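Local coordinates for ganglioside-induced differentiation-associated protein 2 (Homo sapiens, PDB 4UML) that carries an N-terminal macro domain, a fold that in relatives binds ADP-ribose, and is probably a signalling protein, at residues Ile72-Asn77 with Pro85-Ile90. Residues are numbered along the deposited sequence; the frame is centred on the assembly and turned at random.
Sequences IVNTSN and PVSESI
In this macro domain, the parallel strand 71-75 of the central mixed sheet meets the start of helix 85-94, which packs against one face of that sheet. The link is polar at Asn74 and Ser87, where the backbones come closest. Ser87 OG donates a hydrogen bond to Asn74 OD1 at 2.6 Å. The hydroxyl approaches in the plane of the amide, at a lone pair of OD1, with a C=O...donor angle of 126°. Asn74 holds CG anti to its own N (chi1 180°), which brings the amide oxygen over to the start of the helix. The other end of the amide is also held, because Asn74 ND2 bonds His128 ND1 on strand 125-129. Ser87 OG also lies 2.9 Å from Thr75 O, which accepts a bond from Asn84 ND2.

Beside this bond, aliphatic groups of the helix pack on the strand. Ile72 CD1 and Ile90 CD1 meet tip to tip at 3.6 Å. Ile90 CD1 also rests on Asn74 CB at 3.6 Å, and the Ile90 side chain also touches Ile126 of strand 125-129. Val86 CG1 sits 4.0 Å from Val73 O, on the helix side of the strand. Val73 O and Thr75 N are buried here without a hydrogen-bond partner.

With an alanine in place of Asn74, Ser87 OG would probably lose its in-plane acceptor and have to turn to Thr75 O, and His128 ND1 would lose its amide donor. With Ser87 at OD1 and His128 at ND2, the two ends of the amide are told apart and its rotation is probably restricted. From its own strand, the Asn74 amide reaches both the start of the helix and the neighbouring strand 125-129.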
loop_
_atom_site.group_PDB
_atom_site.type_symbol
_atom_site.label_atom_id
_atom_site.label_comp_id
_atom_site.label_asym_id
_atom_site.label_seq_id
_atom_site.Cartn_x
_atom_site.Cartn_y
_atom_site.Cartn_z
ATOM N N ILE A 72 -6.438 -1.973 4.578
ATOM C CA ILE A 72 -5.027 -2.289 4.490
ATOM C C ILE A 72 -4.828 -3.217 3.300
ATOM O O ILE A 72 -5.768 -3.889 2.830
ATOM C CB ILE A 72 -4.426 -2.858 5.792
ATOM C CG1 ILE A 72 -5.085 -4.191 6.177
ATOM C CG2 ILE A 72 -4.512 -1.857 6.918
ATOM C CD1 ILE A 72 -4.087 -5.120 6.772
ATOM N N VAL A 73 -3.606 -3.212 2.798
ATOM C CA VAL A 73 -3.247 -3.919 1.596
ATOM C C VAL A 73 -2.384 -5.162 1.898
ATOM O O VAL A 73 -1.403 -5.094 2.611
ATOM C CB VAL A 73 -2.482 -2.999 0.650
ATOM C CG1 VAL A 73 -2.065 -3.757 -0.608
ATOM C CG2 VAL A 73 -3.295 -1.760 0.288
ATOM N N ASN A 74 -2.826 -6.289 1.367
ATOM C CA ASN A 74 -2.143 -7.552 1.428
ATOM C C ASN A 74 -1.526 -7.777 0.056
ATOM O O ASN A 74 -2.094 -7.385 -0.970
ATOM C CB ASN A 74 -3.115 -8.674 1.768
ATOM C CG ASN A 74 -2.416 -10.047 1.833
ATOM O OD1 ASN A 74 -1.306 -10.143 2.296
ATOM N ND2 ASN A 74 -3.054 -11.072 1.304
ATOM N N THR A 75 -0.304 -8.280 0.056
ATOM C CA THR A 75 0.399 -8.621 -1.171
ATOM C C THR A 75 0.589 -10.131 -1.212
ATOM O O THR A 75 0.960 -10.739 -0.187
ATOM C CB THR A 75 1.697 -7.822 -1.344
ATOM O OG1 THR A 75 2.161 -7.965 -2.684
ATOM C CG2 THR A 75 2.802 -8.226 -0.353
ATOM N N SER A 76 0.317 -10.736 -2.374
ATOM C CA SER A 76 0.162 -12.197 -2.429
ATOM C C SER A 76 0.588 -12.807 -3.766
ATOM O O SER A 76 1.305 -12.174 -4.544
ATOM C CB SER A 76 -1.278 -12.536 -2.088
ATOM O OG SER A 76 -1.437 -13.872 -1.664
ATOM N N ASN A 77 0.160 -14.045 -4.014
ATOM C CA ASN A 77 0.369 -14.678 -5.310
ATOM C C ASN A 77 -0.967 -14.847 -5.972
ATOM O O ASN A 77 -2.013 -14.491 -5.394
ATOM C CB ASN A 77 1.127 -16.015 -5.178
ATOM C CG ASN A 77 0.405 -17.041 -4.322
ATOM O OD1 ASN A 77 -0.752 -16.880 -3.904
ATOM N ND2 ASN A 77 1.110 -18.102 -4.030
ATOM N N PRO A 85 5.958 -12.190 4.937
ATOM C CA PRO A 85 5.789 -11.526 6.220
ATOM C C PRO A 85 4.506 -10.662 6.334
ATOM O O PRO A 85 3.885 -10.580 7.401
ATOM C CB PRO A 85 7.016 -10.632 6.295
ATOM C CG PRO A 85 8.019 -11.266 5.407
ATOM C CD PRO A 85 7.229 -11.824 4.285
ATOM N N VAL A 86 4.113 -10.015 5.237
ATOM C CA VAL A 86 2.930 -9.171 5.250
ATOM C C VAL A 86 1.695 -10.026 5.439
ATOM O O VAL A 86 0.938 -9.837 6.417
ATOM C CB VAL A 86 2.850 -8.299 3.966
ATOM C CG1 VAL A 86 1.468 -7.683 3.818
ATOM C CG2 VAL A 86 3.915 -7.230 4.021
ATOM N N SER A 87 1.521 -11.012 4.547
ATOM C CA SER A 87 0.389 -11.912 4.575
ATOM C C SER A 87 0.297 -12.721 5.858
ATOM O O SER A 87 -0.801 -13.058 6.297
ATOM C CB SER A 87 0.447 -12.905 3.416
ATOM O OG SER A 87 0.243 -12.247 2.179
ATOM N N GLU A 88 1.442 -13.084 6.409
ATOM C CA GLU A 88 1.448 -13.853 7.654
ATOM C C GLU A 88 0.751 -13.072 8.782
ATOM O O GLU A 88 -0.096 -13.616 9.481
ATOM C CB GLU A 88 2.874 -14.208 8.068
ATOM C CG GLU A 88 3.490 -15.335 7.256
ATOM C CD GLU A 88 4.902 -15.667 7.722
ATOM O OE1 GLU A 88 5.029 -16.212 8.849
ATOM O OE2 GLU A 88 5.879 -15.383 6.970
ATOM N N SER A 89 1.105 -11.801 8.959
ATOM C CA SER A 89 0.438 -10.978 9.999
ATOM C C SER A 89 -1.013 -10.763 9.710
ATOM O O SER A 89 -1.853 -10.906 10.594
ATOM C CB SER A 89 1.068 -9.610 10.107
ATOM O OG SER A 89 2.441 -9.779 10.250
ATOM N N ILE A 90 -1.294 -10.347 8.474
ATOM C CA ILE A 90 -2.635 -10.049 8.095
ATOM C C ILE A 90 -3.526 -11.283 8.328
ATOM O O ILE A 90 -4.589 -11.163 8.925
ATOM C CB ILE A 90 -2.717 -9.574 6.629
ATOM C CG1 ILE A 90 -2.050 -8.190 6.443
ATOM C CG2 ILE A 90 -4.142 -9.570 6.186
ATOM C CD1 ILE A 90 -2.144 -7.613 5.020
#